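Local coordinates for hypothetical protein (Staphylococcus aureus subsp. aureus Mu50, PDB 4PEO) that is a Prp-family cysteine protease that most likely trims the N-terminal nine residues from ribosomal protein bL27 and also processes phage 80alpha capsid and scaffold proteins, at residues Val14-Met19 against His66-Ser71; Ala35-Val40 against Val88-Ile93; Leu51-Pro56 against Thr74-Ala79. One frame throughout, in Å; residues are numbered along the deposited sequence. Where two conformers were deposited one is given.

The three contacts follow the layered build of a small alpha/beta protein, with two helices laid over one side of a mixed sheet. Contact 1 joins two antiparallel strands of that sheet, contact 2 pairs the helices at one end, and contact 3 joins the loop leaving one helix to the start of the other. Contact 1 meets both of the others: Met19 CE lies 3.8 Å from Ala37 O, and Ser71 CA lies 3.4 Å from Glu54 OE2. Contacts 2 and 3 stay apart, about 11 Å between nearest atoms. The nearest side-chain atoms of Met19 and the probable proton donor His22 are about 3 Å apart, whereas contact 3 is remote from it.

Contact 1: residues Val14-Met19 against His66-Ser71; sequences VTDVIM and HFHIRS
Asp16 and His68 meet across two antiparallel strands with carboxylate and imidazole nearly coplanar, their planes 15° apart. His68 NE2 gives its hydrogen at 2.6 Å to Asp16 OD2, which accepts through its anti lone pair, on the side away from OD1. The imidazole swings back toward the neighbouring strand because CG lies opposite the backbone N (chi1 176°), and the acid fixes its rotation. Ile18 CD1 sits over one ring face, 4.2 Å from the centroid, a CH-pi contact offset toward the rim.

The other carboxylate oxygen is gripped twice. Arg70, bent at chi2 (73°), runs beside Thr15, its CD close to the carbonyl O of Thr15, and brings NH1 to Asp16 OD1 at 3.0 Å, a salt bridge made in the guanidinium plane but only moderately straight. Thr15 OG1 donates to the same OD1 from the anti side at 2.7 Å. Two basic partners and a hydroxyl would be expected to favour the charged form of the acid.

Beneath these side chains the strands pair regularly. Val17 and Ile69 form a hydrogen-bonded pair, as do Met19 and Phe67, while Asp16-Arg70 and Ile18-His68 are non-hydrogen-bonded pairs. Ser71 extends the pairing: its N reaches Thr15 O at 2.8 Å, and its OG donates to Val14 O.

A classic beta bulge sets Thr15 and Asp16 together opposite Thr7 of strand 2-8. On the sheet face bearing Val17, Met19, Phe67 and Ile69, helices 36-51 and 77-96 close the core through Leu41, Val45 and Met86, and Phe67 meets Phe42 edge-to-face.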
loop_
_atom_site.group_PDB
_atom_site.type_symbol
_atom_site.label_atom_id
_atom_site.label_comp_id
_atom_site.label_asym_id
_atom_site.label_seq_id
_atom_site.Cartn_x
_atom_site.Cartn_y
_atom_site.Cartn_z
ATOM N N VAL B 14 3.946 14.810 3.429
ATOM C CA VAL B 14 2.552 14.466 3.754
ATOM C C VAL B 14 2.457 14.567 5.283
ATOM O O VAL B 14 3.104 13.788 5.990
ATOM C CB VAL B 14 2.166 13.046 3.249
ATOM C CG1 VAL B 14 0.751 12.670 3.715
ATOM C CG2 VAL B 14 2.269 12.943 1.723
ATOM N N THR B 15 1.676 15.529 5.786
ATOM C CA THR B 15 1.537 15.736 7.238
ATOM C C THR B 15 0.286 15.099 7.789
ATOM O O THR B 15 0.261 14.745 8.967
ATOM C CB THR B 15 1.601 17.229 7.600
ATOM O OG1 THR B 15 0.468 17.906 7.034
ATOM C CG2 THR B 15 2.921 17.894 7.127
ATOM N N ASP B 16 -0.786 15.052 6.985
ATOM C CA ASP B 16 -2.050 14.515 7.466
ATOM C C ASP B 16 -2.794 13.817 6.371
ATOM O O ASP B 16 -2.801 14.276 5.226
ATOM C CB ASP B 16 -2.950 15.681 7.952
ATOM C CG ASP B 16 -2.380 16.492 9.091
ATOM O OD1 ASP B 16 -1.534 17.368 8.825
ATOM O OD2 ASP B 16 -2.814 16.283 10.246
ATOM N N VAL B 17 -3.501 12.759 6.731
ATOM C CA VAL B 17 -4.403 12.072 5.820
ATOM C C VAL B 17 -5.607 11.755 6.693
ATOM O O VAL B 17 -5.422 11.174 7.769
ATOM C CB VAL B 17 -3.788 10.783 5.208
ATOM C CG1 VAL B 17 -4.832 10.012 4.397
ATOM C CG2 VAL B 17 -2.584 11.109 4.319
ATOM N N ILE B 18 -6.821 12.136 6.261
ATOM C CA ILE B 18 -8.025 11.801 7.031
ATOM C C ILE B 18 -8.981 11.063 6.121
ATOM O O ILE B 18 -9.403 11.629 5.111
ATOM C CB ILE B 18 -8.714 13.035 7.667
ATOM C CG1 ILE B 18 -7.684 13.882 8.456
ATOM C CG2 ILE B 18 -9.901 12.584 8.537
ATOM C CD1 ILE B 18 -8.221 15.171 9.102
ATOM N N MET B 19 -9.354 9.824 6.493
ATOM C CA MET B 19 -10.330 9.054 5.720
ATOM C C MET B 19 -11.637 8.998 6.493
ATOM O O MET B 19 -11.644 8.707 7.698
ATOM C CB MET B 19 -9.827 7.619 5.434
ATOM C CG MET B 19 -10.831 6.757 4.646
ATOM S SD MET B 19 -10.193 5.094 4.128
ATOM C CE MET B 19 -9.176 5.570 2.893
ATOM N N HIS B 66 -13.594 9.230 10.652
ATOM C CA HIS B 66 -12.614 10.326 10.690
ATOM C C HIS B 66 -11.219 9.836 11.113
ATOM O O HIS B 66 -10.623 10.354 12.061
ATOM C CB HIS B 66 -13.127 11.488 11.581
ATOM C CG HIS B 66 -14.467 12.017 11.163
ATOM N ND1 HIS B 66 -15.639 11.542 11.724
ATOM C CD2 HIS B 66 -14.780 12.933 10.220
ATOM C CE1 HIS B 66 -16.623 12.212 11.143
ATOM N NE2 HIS B 66 -16.161 13.043 10.215
ATOM N N PHE B 67 -10.734 8.794 10.429
ATOM C CA PHE B 67 -9.441 8.175 10.717
ATOM C C PHE B 67 -8.329 9.087 10.242
ATOM O O PHE B 67 -8.132 9.273 9.046
ATOM C CB PHE B 67 -9.358 6.778 10.102
ATOM C CG PHE B 67 -8.168 5.980 10.573
ATOM C CD1 PHE B 67 -6.923 6.138 9.972
ATOM C CD2 PHE B 67 -8.288 5.069 11.615
ATOM C CE1 PHE B 67 -5.816 5.410 10.412
ATOM C CE2 PHE B 67 -7.182 4.332 12.045
ATOM C CZ PHE B 67 -5.962 4.481 11.416
ATOM N N HIS B 68 -7.651 9.695 11.207
ATOM C CA HIS B 68 -6.646 10.713 10.980
ATOM C C HIS B 68 -5.263 10.231 11.322
ATOM O O HIS B 68 -4.992 9.864 12.465
ATOM C CB HIS B 68 -7.009 11.964 11.819
ATOM C CG HIS B 68 -6.003 13.070 11.757
ATOM N ND1 HIS B 68 -5.833 13.944 12.819
ATOM C CD2 HIS B 68 -5.147 13.416 10.765
ATOM C CE1 HIS B 68 -4.880 14.782 12.442
ATOM N NE2 HIS B 68 -4.463 14.523 11.197
ATOM N N ILE B 69 -4.394 10.225 10.306
ATOM C CA ILE B 69 -2.976 9.923 10.420
ATOM C C ILE B 69 -2.265 11.271 10.425
ATOM O O ILE B 69 -2.348 12.010 9.440
ATOM C CB ILE B 69 -2.439 9.065 9.243
ATOM C CG1 ILE B 69 -3.263 7.778 9.022
ATOM C CG2 ILE B 69 -0.932 8.800 9.424
ATOM C CD1 ILE B 69 -3.082 7.186 7.574
ATOM N N ARG B 70 -1.556 11.584 11.501
ATOM C CA ARG B 70 -0.766 12.800 11.546
ATOM C C ARG B 70 0.706 12.398 11.622
ATOM O O ARG B 70 1.098 11.687 12.555
ATOM C CB ARG B 70 -1.181 13.689 12.735
ATOM C CG ARG B 70 -0.162 14.765 13.098
ATOM C CD ARG B 70 -0.106 15.914 12.113
ATOM N NE ARG B 70 0.822 16.957 12.571
ATOM C CZ ARG B 70 0.993 18.132 11.970
ATOM N NH1 ARG B 70 0.281 18.447 10.892
ATOM N NH2 ARG B 70 1.860 19.010 12.455
ATOM N N SER B 71 1.521 12.839 10.641
ATOM C CA SER B 71 2.949 12.519 10.652
ATOM C C SER B 71 3.636 13.222 11.807
ATOM O O SER B 71 3.318 14.384 12.128
ATOM C CB SER B 71 3.612 12.914 9.334
ATOM O OG SER B 71 2.977 12.227 8.262
#

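Contact 2: residues Ala35-Val40 against Val88-Ile93; sequences AGASAV and VSLQTI
An antiparallel helix pair lies over the sheet of this Prp-family protein, and here the first turn of helix 36-51 runs beside a later part of helix 77-96. The short segment axes are 176° apart in direction and approach to 9.9 Å. No hydrogen bond joins the two segments.

Ile93 reaches across with CD1, which comes within 3.6 Å of Ala37 N and also rests against Gly36 C. With no side chain on Gly36, the methyl touches the backbone itself. Val40 points toward the opposite helix, and its CG2 meets the same Ile93 CD1 at 4.1 Å. Because CG1 of Val40 stands opposite its backbone N (chi1 169°), both methyls face Ser89, a residue deposited in two conformers.

In the alpha/beta layering, the sheet lies under Leu90 and Ala37. Leu90 CD2 turns back between the helices, 4.0 Å from Val40 CG1 and 4.2 Å from Ala37 CB, while Val4 and Leu103 meet Leu90 from the strands. Ala37 in turn touches Ile2 and Ile101.

The second subunit packs on these helices as well: Ala39 of that chain touches Ser89 and Ile93, and Asn46 of that chain is hydrogen-bonded to Thr92 OG1. Thr92 OG1 also donates back to Val88 O at 2.8 Å, approaching the carbonyl from the face opposite to Thr92 N.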
loop_
_atom_site.group_PDB
_atom_site.type_symbol
_atom_site.label_atom_id
_atom_site.label_comp_id
_atom_site.label_asym_id
_atom_site.label_seq_id
_atom_site.Cartn_x
_atom_site.Cartn_y
_atom_site.Cartn_z
ATOM N N ALA B 35 -13.737 -1.759 0.484
ATOM C CA ALA B 35 -12.802 -2.798 0.903
ATOM C C ALA B 35 -11.368 -2.456 0.483
ATOM O O ALA B 35 -10.450 -2.574 1.301
ATOM C CB ALA B 35 -13.223 -4.142 0.327
ATOM N N GLY B 36 -11.203 -1.999 -0.764
ATOM C CA GLY B 36 -9.908 -1.604 -1.314
ATOM C C GLY B 36 -9.283 -0.438 -0.573
ATOM O O GLY B 36 -8.142 -0.545 -0.112
ATOM N N ALA B 37 -10.033 0.682 -0.438
ATOM C CA ALA B 37 -9.581 1.898 0.248
ATOM C C ALA B 37 -9.145 1.620 1.681
ATOM O O ALA B 37 -8.059 2.062 2.075
ATOM C CB ALA B 37 -10.671 2.958 0.232
ATOM N N SER B 38 -9.963 0.851 2.442
ATOM C CA SER B 38 -9.676 0.505 3.840
ATOM C C SER B 38 -8.410 -0.335 3.978
ATOM O O SER B 38 -7.572 -0.037 4.829
ATOM C CB SER B 38 -10.867 -0.201 4.482
ATOM O OG SER B 38 -11.977 0.676 4.545
ATOM N N ALA B 39 -8.256 -1.355 3.123
ATOM C CA ALA B 39 -7.090 -2.242 3.138
ATOM C C ALA B 39 -5.806 -1.459 2.870
ATOM O O ALA B 39 -4.801 -1.691 3.533
ATOM C CB ALA B 39 -7.254 -3.355 2.111
ATOM N N VAL B 40 -5.853 -0.522 1.912
ATOM C CA VAL B 40 -4.702 0.314 1.552
ATOM C C VAL B 40 -4.336 1.229 2.728
ATOM O O VAL B 40 -3.165 1.324 3.096
ATOM C CB VAL B 40 -4.971 1.113 0.244
ATOM C CG1 VAL B 40 -3.898 2.180 0.017
ATOM C CG2 VAL B 40 -5.048 0.183 -0.958
ATOM N N VAL B 88 -0.726 7.015 -4.081
ATOM C CA VAL B 88 -0.766 6.479 -5.448
ATOM C C VAL B 88 -1.792 5.330 -5.520
ATOM O O VAL B 88 -2.575 5.255 -6.488
ATOM C CB VAL B 88 0.651 6.051 -5.928
ATOM C CG1 VAL B 88 0.583 5.255 -7.240
ATOM C CG2 VAL B 88 1.554 7.270 -6.091
ATOM N N SER B 89 -1.813 4.456 -4.480
ATOM C CA SER B 89 -2.753 3.334 -4.440
ATOM C C SER B 89 -4.210 3.811 -4.364
ATOM O O SER B 89 -5.073 3.256 -5.063
ATOM C CB SER B 89 -2.431 2.403 -3.280
ATOM O OG SER B 89 -3.136 1.188 -3.446
ATOM N N LEU B 90 -4.475 4.866 -3.573
ATOM C CA LEU B 90 -5.824 5.444 -3.436
ATOM C C LEU B 90 -6.245 6.139 -4.728
ATOM O O LEU B 90 -7.397 5.997 -5.155
ATOM C CB LEU B 90 -5.887 6.408 -2.237
ATOM C CG LEU B 90 -5.777 5.759 -0.844
ATOM C CD1 LEU B 90 -5.723 6.836 0.259
ATOM C CD2 LEU B 90 -6.922 4.760 -0.586
ATOM N N GLN B 91 -5.296 6.833 -5.386
ATOM C CA GLN B 91 -5.530 7.468 -6.703
ATOM C C GLN B 91 -5.876 6.404 -7.749
ATOM O O GLN B 91 -6.708 6.659 -8.617
ATOM C CB GLN B 91 -4.293 8.252 -7.169
ATOM C CG GLN B 91 -4.071 9.561 -6.411
ATOM C CD GLN B 91 -2.773 10.264 -6.763
ATOM O OE1 GLN B 91 -1.814 9.673 -7.285
ATOM N NE2 GLN B 91 -2.710 11.550 -6.458
ATOM N N THR B 92 -5.246 5.204 -7.658
ATOM C CA THR B 92 -5.523 4.077 -8.566
ATOM C C THR B 92 -6.987 3.626 -8.398
ATOM O O THR B 92 -7.686 3.423 -9.404
ATOM C CB THR B 92 -4.494 2.941 -8.359
ATOM O OG1 THR B 92 -3.185 3.475 -8.552
ATOM C CG2 THR B 92 -4.739 1.740 -9.299
ATOM N N ILE B 93 -7.453 3.505 -7.134
ATOM C CA ILE B 93 -8.863 3.137 -6.835
ATOM C C ILE B 93 -9.809 4.228 -7.372
ATOM O O ILE B 93 -10.787 3.896 -8.045
ATOM C CB ILE B 93 -9.099 2.877 -5.313
ATOM C CG1 ILE B 93 -8.208 1.730 -4.784
ATOM C CG2 ILE B 93 -10.586 2.613 -5.006
ATOM C CD1 ILE B 93 -8.027 1.741 -3.257
#

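Contact 3: residues Leu51-Pro56 against Thr74-Ala79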
loop_
_atom_site.group_PDB
_atom_site.type_symbol
_atom_site.label_atom_id
_atom_site.label_comp_id
_atom_site.label_asym_id
_atom_site.label_seq_id
_atom_site.Cartn_x
_atom_site.Cartn_y
_atom_site.Cartn_z
ATOM N N LEU B 51 7.767 -1.204 9.620
ATOM C CA LEU B 51 8.968 -1.109 8.773
ATOM C C LEU B 51 9.861 0.098 8.988
ATOM O O LEU B 51 10.963 0.129 8.429
ATOM C CB LEU B 51 8.585 -1.184 7.281
ATOM C CG LEU B 51 7.719 -2.387 6.848
ATOM C CD1 LEU B 51 7.222 -2.216 5.425
ATOM C CD2 LEU B 51 8.463 -3.717 7.019
ATOM N N THR B 52 9.371 1.114 9.714
ATOM C CA THR B 52 10.105 2.366 9.947
ATOM C C THR B 52 10.145 2.714 11.438
ATOM O O THR B 52 9.441 2.090 12.239
ATOM C CB THR B 52 9.483 3.557 9.150
ATOM O OG1 THR B 52 8.406 4.138 9.904
ATOM C CG2 THR B 52 8.987 3.172 7.746
ATOM N N SER B 53 10.903 3.773 11.786
ATOM C CA SER B 53 10.996 4.292 13.155
ATOM C C SER B 53 9.893 5.338 13.429
ATOM O O SER B 53 9.758 5.813 14.558
ATOM C CB SER B 53 12.370 4.919 13.386
ATOM O OG SER B 53 12.595 5.966 12.453
ATOM N N GLU B 54 9.116 5.709 12.394
ATOM C CA GLU B 54 8.054 6.699 12.551
ATOM C C GLU B 54 6.843 6.120 13.293
ATOM O O GLU B 54 6.420 4.992 13.024
ATOM C CB GLU B 54 7.660 7.282 11.180
ATOM C CG GLU B 54 6.298 7.974 11.105
ATOM C CD GLU B 54 6.132 9.326 11.776
ATOM O OE1 GLU B 54 7.021 9.736 12.557
ATOM O OE2 GLU B 54 5.082 9.964 11.540
ATOM N N ARG B 55 6.303 6.895 14.239
ATOM C CA ARG B 55 5.114 6.515 15.002
ATOM C C ARG B 55 4.102 7.632 14.832
ATOM O O ARG B 55 4.138 8.631 15.562
ATOM C CB ARG B 55 5.434 6.226 16.485
ATOM C CG ARG B 55 6.390 5.050 16.685
ATOM C CD ARG B 55 5.782 3.722 16.276
ATOM N NE ARG B 55 6.715 2.612 16.464
ATOM C CZ ARG B 55 7.547 2.157 15.530
ATOM N NH1 ARG B 55 7.576 2.716 14.326
ATOM N NH2 ARG B 55 8.364 1.148 15.798
ATOM N N PRO B 56 3.258 7.537 13.785
ATOM C CA PRO B 56 2.294 8.622 13.541
ATOM C C PRO B 56 1.282 8.765 14.658
ATOM O O PRO B 56 1.007 7.798 15.384
ATOM C CB PRO B 56 1.592 8.209 12.243
ATOM C CG PRO B 56 2.440 7.125 11.639
ATOM C CD PRO B 56 3.095 6.439 12.810
ATOM N N THR B 74 8.239 14.150 9.884
ATOM C CA THR B 74 7.998 14.412 8.452
ATOM C C THR B 74 9.275 14.234 7.615
ATOM O O THR B 74 9.205 14.169 6.385
ATOM C CB THR B 74 7.377 15.809 8.229
ATOM O OG1 THR B 74 8.298 16.806 8.666
ATOM C CG2 THR B 74 6.017 15.976 8.896
ATOM N N ASN B 75 10.440 14.164 8.275
ATOM C CA ASN B 75 11.704 13.975 7.576
ATOM C C ASN B 75 12.117 12.502 7.497
ATOM O O ASN B 75 13.224 12.193 7.048
ATOM C CB ASN B 75 12.806 14.859 8.150
ATOM C CG ASN B 75 12.466 16.325 8.174
ATOM O OD1 ASN B 75 12.151 16.977 7.163
ATOM N ND2 ASN B 75 12.499 16.862 9.362
ATOM N N ASN B 76 11.218 11.591 7.899
ATOM C CA ASN B 76 11.473 10.165 7.783
ATOM C C ASN B 76 11.146 9.784 6.336
ATOM O O ASN B 76 9.972 9.665 5.976
ATOM C CB ASN B 76 10.637 9.349 8.786
ATOM C CG ASN B 76 11.014 7.885 8.802
ATOM O OD1 ASN B 76 11.053 7.206 7.769
ATOM N ND2 ASN B 76 11.344 7.372 9.970
ATOM N N ASP B 77 12.186 9.628 5.501
ATOM C CA ASP B 77 12.013 9.320 4.086
ATOM C C ASP B 77 11.243 8.032 3.832
ATOM O O ASP B 77 10.465 7.967 2.882
ATOM C CB ASP B 77 13.366 9.297 3.362
ATOM C CG ASP B 77 14.047 10.657 3.240
ATOM O OD1 ASP B 77 13.388 11.692 3.524
ATOM O OD2 ASP B 77 15.215 10.692 2.818
ATOM N N GLU B 78 11.443 7.014 4.683
ATOM C CA GLU B 78 10.764 5.722 4.517
ATOM C C GLU B 78 9.259 5.863 4.780
ATOM O O GLU B 78 8.458 5.414 3.958
ATOM C CB GLU B 78 11.365 4.670 5.449
ATOM C CG GLU B 78 12.726 4.146 5.029
ATOM C CD GLU B 78 13.190 2.981 5.882
ATOM O OE1 GLU B 78 12.998 3.023 7.121
ATOM O OE2 GLU B 78 13.742 2.017 5.306
ATOM N N ALA B 79 8.870 6.523 5.897
ATOM C CA ALA B 79 7.449 6.745 6.213
ATOM C C ALA B 79 6.824 7.616 5.106
ATOM O O ALA B 79 5.711 7.334 4.674
ATOM C CB ALA B 79 7.311 7.438 7.568
HETATM O O HOH W 1 12.670 4.600 9.783
#
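With CG opposite the backbone N (chi1 -173°), the side chain of Asn76 points ND2 at Ser53 OG and Glu54, leaving OD1 for the helix start. Thr52 answers from the other segment: at chi1 85° its OG1 stands between the backbone N and the carbonyl carbon, which leaves CG2 facing the helix start. This methyl lies 3.6 Å from Glu78 CB and packs against the backbone at Ala79 N, the side chains of Thr52 and Glu78 running antiparallel alongside one another.

Beside it, Glu54 lays its aliphatic part on Ala79, with Glu54 CB 3.6 Å from Ala79 CB. The chain then bends beyond CG and carries the carboxylate away from the helix to the backbone N atoms of Val72 and Asp73, which both donate to it. One side chain thus packs on the helix through its carbons and holds the loop between strand 67-70 and helix 77-96 through its oxygens.

A water joins the two segments. It accepts from Ser53 N at 2.8 Å and from Asn76 ND2 at 3.1 Å, and donates to Glu78 OE1, so three residues share one solvent molecule.

Thr52 OG1 also serves its own loop, accepting from Glu54 N at 3.0 Å in an ST turn, and is hydrogen-bonded to Ile48 O in the last turn of helix 36-51. Arg55 NH1 ties the same turn together, giving hydrogens to both Thr52 O and Glu54 O.

Across from this turn, Asn76 OD1 accepts from Ala79 N at 3.0 Å, nearly straight at 169° although the donor stands above the amide plane. Asn76 is the N-cap residue of helix 77-96, and this is its capping bond to the backbone N three residues on, made against the loop that leaves helix 36-51.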